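Local coordinates for protein putative citrate lyase (PDB 3QQW) that is probably a magnesium-dependent lyase of the HpcH/HpaI aldolase and citrate lyase family, perhaps acting on (S)-citramalyl-CoA, at residues C[150-155]-C[159-164]; C[214-217]-C[221-224]. One frame throughout, in Å; residues are numbered along the deposited sequence.

Both contacts are strand-helix packing in a parallel eight-stranded beta/alpha barrel, and they show how place in the barrel sets chemistry. Interaction 1 joins strand 148-152 to helix 161-164, with the short helix 155-159 between them: its apolar half is buried, whereas its other end passes through a helical turn to an exposed arginine and lies beside the predicted magnesium site at Glu153. Interaction 2, between helix 202-217 and strand 221-224, is wholly buried, has no hydrogen bond across it and stands away from that site. The two meet where Val161 and Phe162 pack on Ala214, and strand 170-175 lies between strands 148-152 and 221-224 in the sheet.

Interaction 1 of 2, residues C[150-155]-C[159-164]; sequences VLIETH and RDVFQI
Ile152 and Ile164 meet tip to tip, their CD1 methyls 3.9 Å apart, at the centre of an apolar cluster between strand 148-152 and helix 161-164. Beside them Ile164 CG2 packs against Val150 CG1, also at 3.9 Å. Val161 lies across Ile152 at about a right angle; with CG1 between the backbone N and the carbonyl carbon (chi1 73°), CG2 lies anti to the backbone N and comes within 4.0 Å of Ile152 CG1. All four side chains are buried. Val126 of helix 123-139 touches Val150 and Ile164, while Met211 of helix 202-217 touches Ile152 and Val161, so the cluster continues into both flanking helices.

Polar bonding takes over at the other end. Arg159 N donates to His155 O over 2.8 Å, a nearly straight bond (168°) in the carbonyl plane that closes a helical turn. The Arg159 guanidinium grips Asp160 side-on, NE to OD1 at 3.0 Å and NH2 to OD2 at 3.1 Å; both oxygens lie near its plane but are approached from above the carboxylate plane. A further bond from Ser123 N to Asp160 OD2 ties this pair to the start of helix 123-139.

Thr154 OG1 caps the helix through Ala157 N. Strand, capped turn and returning helix form a beta/alpha unit of a TIM barrel, with Glu153, predicted to bind magnesium and substrate, just past the strand's C-terminal end.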
loop_
_atom_site.group_PDB
_atom_site.type_symbol
_atom_site.label_atom_id
_atom_site.label_comp_id
_atom_site.label_asym_id
_atom_site.label_seq_id
_atom_site.Cartn_x
_atom_site.Cartn_y
_atom_site.Cartn_z
ATOM N N VAL C 150 -4.406 18.134 -9.996
ATOM C CA VAL C 150 -5.152 16.961 -10.462
ATOM C C VAL C 150 -5.871 16.295 -9.304
ATOM O O VAL C 150 -5.258 15.939 -8.296
ATOM C CB VAL C 150 -4.217 15.964 -11.212
ATOM C CG1 VAL C 150 -4.971 14.735 -11.686
ATOM C CG2 VAL C 150 -3.544 16.647 -12.390
ATOM N N LEU C 151 -7.184 16.119 -9.457
ATOM C CA LEU C 151 -7.972 15.385 -8.473
ATOM C C LEU C 151 -7.739 13.896 -8.619
ATOM O O LEU C 151 -7.803 13.365 -9.735
ATOM C CB LEU C 151 -9.471 15.669 -8.643
ATOM C CG LEU C 151 -10.148 16.752 -7.783
ATOM C CD1 LEU C 151 -10.039 16.473 -6.306
ATOM C CD2 LEU C 151 -9.675 18.100 -8.139
ATOM N N ILE C 152 -7.461 13.230 -7.493
ATOM C CA ILE C 152 -7.356 11.769 -7.395
ATOM C C ILE C 152 -8.608 11.382 -6.654
ATOM O O ILE C 152 -8.688 11.565 -5.443
ATOM C CB ILE C 152 -6.032 11.297 -6.746
ATOM C CG1 ILE C 152 -4.787 11.909 -7.498
ATOM C CG2 ILE C 152 -5.977 9.758 -6.663
ATOM C CD1 ILE C 152 -4.643 11.591 -9.043
ATOM N N GLU C 153 -9.662 11.018 -7.417
ATOM C CA GLU C 153 -10.972 10.736 -6.824
ATOM C C GLU C 153 -11.712 9.591 -7.530
ATOM O O GLU C 153 -12.936 9.467 -7.402
ATOM C CB GLU C 153 -11.829 12.007 -6.803
ATOM C CG GLU C 153 -12.075 12.684 -8.139
ATOM C CD GLU C 153 -12.699 14.065 -8.030
ATOM O OE1 GLU C 153 -13.150 14.434 -6.924
ATOM O OE2 GLU C 153 -12.728 14.789 -9.049
ATOM N N THR C 154 -10.973 8.772 -8.284
ATOM C CA THR C 154 -11.525 7.617 -8.982
ATOM C C THR C 154 -10.623 6.426 -8.760
ATOM O O THR C 154 -9.473 6.599 -8.357
ATOM C CB THR C 154 -11.715 7.893 -10.476
ATOM O OG1 THR C 154 -10.451 8.019 -11.106
ATOM C CG2 THR C 154 -12.592 9.093 -10.755
ATOM N N HIS C 155 -11.122 5.216 -9.047
ATOM C CA HIS C 155 -10.334 3.989 -8.949
ATOM C C HIS C 155 -9.152 4.058 -9.904
ATOM O O HIS C 155 -8.021 3.807 -9.494
ATOM C CB HIS C 155 -11.176 2.757 -9.261
ATOM C CG HIS C 155 -12.255 2.473 -8.280
ATOM N ND1 HIS C 155 -11.967 2.082 -6.991
ATOM C CD2 HIS C 155 -13.599 2.467 -8.452
ATOM C CE1 HIS C 155 -13.144 1.890 -6.410
ATOM N NE2 HIS C 155 -14.153 2.117 -7.254
ATOM N N ARG C 159 -5.242 4.077 -9.022
ATOM C CA ARG C 159 -4.415 3.016 -9.589
ATOM C C ARG C 159 -3.216 3.635 -10.342
ATOM O O ARG C 159 -2.086 3.179 -10.151
ATOM C CB ARG C 159 -5.270 2.132 -10.523
ATOM C CG ARG C 159 -4.536 1.012 -11.258
ATOM C CD ARG C 159 -5.284 0.612 -12.545
ATOM N NE ARG C 159 -5.462 1.741 -13.475
ATOM C CZ ARG C 159 -6.621 2.084 -14.047
ATOM N NH1 ARG C 159 -7.723 1.366 -13.822
ATOM N NH2 ARG C 159 -6.688 3.150 -14.845
ATOM N N ASP C 160 -3.464 4.714 -11.115
ATOM C CA ASP C 160 -2.465 5.409 -11.930
ATOM C C ASP C 160 -1.813 6.612 -11.271
ATOM O O ASP C 160 -1.123 7.361 -11.962
ATOM C CB ASP C 160 -3.104 5.883 -13.249
ATOM C CG ASP C 160 -3.608 4.779 -14.161
ATOM O OD1 ASP C 160 -3.216 3.604 -13.956
ATOM O OD2 ASP C 160 -4.312 5.095 -15.131
ATOM N N VAL C 161 -1.966 6.772 -9.943
ATOM C CA VAL C 161 -1.451 7.945 -9.226
ATOM C C VAL C 161 0.078 8.193 -9.454
ATOM O O VAL C 161 0.462 9.357 -9.668
ATOM C CB VAL C 161 -1.837 7.989 -7.736
ATOM C CG1 VAL C 161 -1.061 6.969 -6.878
ATOM C CG2 VAL C 161 -1.721 9.415 -7.201
ATOM N N PHE C 162 0.919 7.133 -9.471
ATOM C CA PHE C 162 2.357 7.304 -9.666
ATOM C C PHE C 162 2.694 7.721 -11.105
ATOM O O PHE C 162 3.660 8.468 -11.330
ATOM C CB PHE C 162 3.129 6.047 -9.255
ATOM C CG PHE C 162 3.361 6.016 -7.763
ATOM C CD1 PHE C 162 4.506 6.581 -7.207
ATOM C CD2 PHE C 162 2.415 5.455 -6.904
ATOM C CE1 PHE C 162 4.706 6.570 -5.816
ATOM C CE2 PHE C 162 2.611 5.462 -5.514
ATOM C CZ PHE C 162 3.751 6.016 -4.981
ATOM N N GLN C 163 1.867 7.301 -12.052
ATOM C CA GLN C 163 2.021 7.668 -13.456
ATOM C C GLN C 163 1.544 9.123 -13.650
ATOM O O GLN C 163 2.228 9.921 -14.284
ATOM C CB GLN C 163 1.240 6.686 -14.315
ATOM C CG GLN C 163 1.704 6.601 -15.717
ATOM C CD GLN C 163 1.246 5.292 -16.277
ATOM O OE1 GLN C 163 0.041 5.006 -16.357
ATOM N NE2 GLN C 163 2.200 4.441 -16.621
ATOM N N ILE C 164 0.413 9.480 -13.022
ATOM C CA ILE C 164 -0.136 10.841 -13.055
ATOM C C ILE C 164 0.896 11.812 -12.448
ATOM O O ILE C 164 1.200 12.821 -13.062
ATOM C CB ILE C 164 -1.515 10.893 -12.325
ATOM C CG1 ILE C 164 -2.610 10.199 -13.165
ATOM C CG2 ILE C 164 -1.909 12.324 -11.957
ATOM C CD1 ILE C 164 -3.945 9.946 -12.476
#

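Interaction 2 of 2, residues C[214-217]-C[221-224]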
loop_
_atom_site.group_PDB
_atom_site.type_symbol
_atom_site.label_atom_id
_atom_site.label_comp_id
_atom_site.label_asym_id
_atom_site.label_seq_id
_atom_site.Cartn_x
_atom_site.Cartn_y
_atom_site.Cartn_z
ATOM N N ALA C 214 2.874 9.401 -3.783
ATOM C CA ALA C 214 3.082 9.678 -5.208
ATOM C C ALA C 214 3.445 11.137 -5.447
ATOM O O ALA C 214 4.321 11.423 -6.258
ATOM C CB ALA C 214 1.837 9.313 -6.002
ATOM N N ALA C 215 2.753 12.050 -4.743
ATOM C CA ALA C 215 2.944 13.484 -4.841
ATOM C C ALA C 215 4.320 13.866 -4.342
ATOM O O ALA C 215 5.115 14.448 -5.103
ATOM C CB ALA C 215 1.864 14.212 -4.051
ATOM N N LEU C 216 4.644 13.464 -3.095
ATOM C CA LEU C 216 5.928 13.783 -2.479
ATOM C C LEU C 216 7.095 13.133 -3.217
ATOM O O LEU C 216 8.145 13.756 -3.315
ATOM C CB LEU C 216 5.951 13.439 -0.989
ATOM C CG LEU C 216 4.954 14.205 -0.119
ATOM C CD1 LEU C 216 4.998 13.705 1.276
ATOM C CD2 LEU C 216 5.171 15.712 -0.189
ATOM N N ALA C 217 6.894 11.945 -3.802
ATOM C CA ALA C 217 7.938 11.279 -4.596
ATOM C C ALA C 217 8.292 12.076 -5.845
ATOM O O ALA C 217 9.379 11.911 -6.373
ATOM C CB ALA C 217 7.485 9.886 -5.002
ATOM N N VAL C 221 2.802 18.905 -4.320
ATOM C CA VAL C 221 2.120 19.164 -3.070
ATOM C C VAL C 221 0.865 18.257 -2.968
ATOM O O VAL C 221 -0.014 18.316 -3.841
ATOM C CB VAL C 221 1.758 20.678 -2.926
ATOM C CG1 VAL C 221 0.764 20.915 -1.793
ATOM C CG2 VAL C 221 3.012 21.518 -2.733
ATOM N N PRO C 222 0.735 17.439 -1.897
ATOM C CA PRO C 222 -0.516 16.675 -1.727
ATOM C C PRO C 222 -1.544 17.539 -0.975
ATOM O O PRO C 222 -1.222 18.092 0.070
ATOM C CB PRO C 222 -0.073 15.438 -0.937
ATOM C CG PRO C 222 1.286 15.821 -0.315
ATOM C CD PRO C 222 1.669 17.199 -0.780
ATOM N N ALA C 223 -2.771 17.688 -1.527
ATOM C CA ALA C 223 -3.815 18.490 -0.901
ATOM C C ALA C 223 -4.974 17.634 -0.420
ATOM O O ALA C 223 -5.375 16.653 -1.066
ATOM C CB ALA C 223 -4.305 19.565 -1.837
ATOM N N HIS C 224 -5.455 17.983 0.789
ATOM C CA HIS C 224 -6.515 17.261 1.466
ATOM C C HIS C 224 -7.889 17.825 1.123
ATOM O O HIS C 224 -8.017 19.000 0.822
ATOM C CB HIS C 224 -6.272 17.303 2.975
ATOM C CG HIS C 224 -7.078 16.295 3.744
ATOM N ND1 HIS C 224 -8.102 16.682 4.585
ATOM C CD2 HIS C 224 -6.976 14.944 3.778
ATOM C CE1 HIS C 224 -8.609 15.560 5.069
ATOM N NE2 HIS C 224 -7.964 14.493 4.617
#
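Ala215 and Pro222 mark the closest backbone approach between the 214-217 segment of helix 202-217 and the start of strand 221-224, their CA atoms 5.6 Å apart. Only three residues, neither helix nor strand, join the two segments. No hydrogen bond crosses between the segments, and what meets across them is apolar; the polar groups of the strand backbone look to its neighbours in the sheet.

Pro222 is the hub of the side-chain packing, and its ring is met at two places by two successive helix residues. Ala215 points its methyl at the strand, where CB lies 3.9 Å from Pro222 CB; the short side chain lets the helix backbone come close here. Leu216 meets the other part of the ring. Its CG sits anti to the carbonyl carbon (chi1 -63°); CD1 continues the chain in extended form (chi2 175°), and the other branch, CD2, lies 3.9 Å from Pro222 CD, while CG itself is 4.0 Å from Pro222 CG. The leucine and the ring cross at about a right angle. Val221 turns its side chain away from the helix and contributes mainly through its backbone, Val221 C lying 4.3 Å from Ala215 CB.

Around this pair, Met211 and Val212 of the same helix also touch Pro222, while Ala215 reaches Leu173 of strand 170-175. Val221 and Ala223 bond through their backbones to strand 170-175, and Pro222 bonds to Leu250, next to strand 251-254. Leu216 packs in addition on Ala187 of a neighbouring subunit, so this one side chain touches both Pro222 of its own barrel and another copy of the protein.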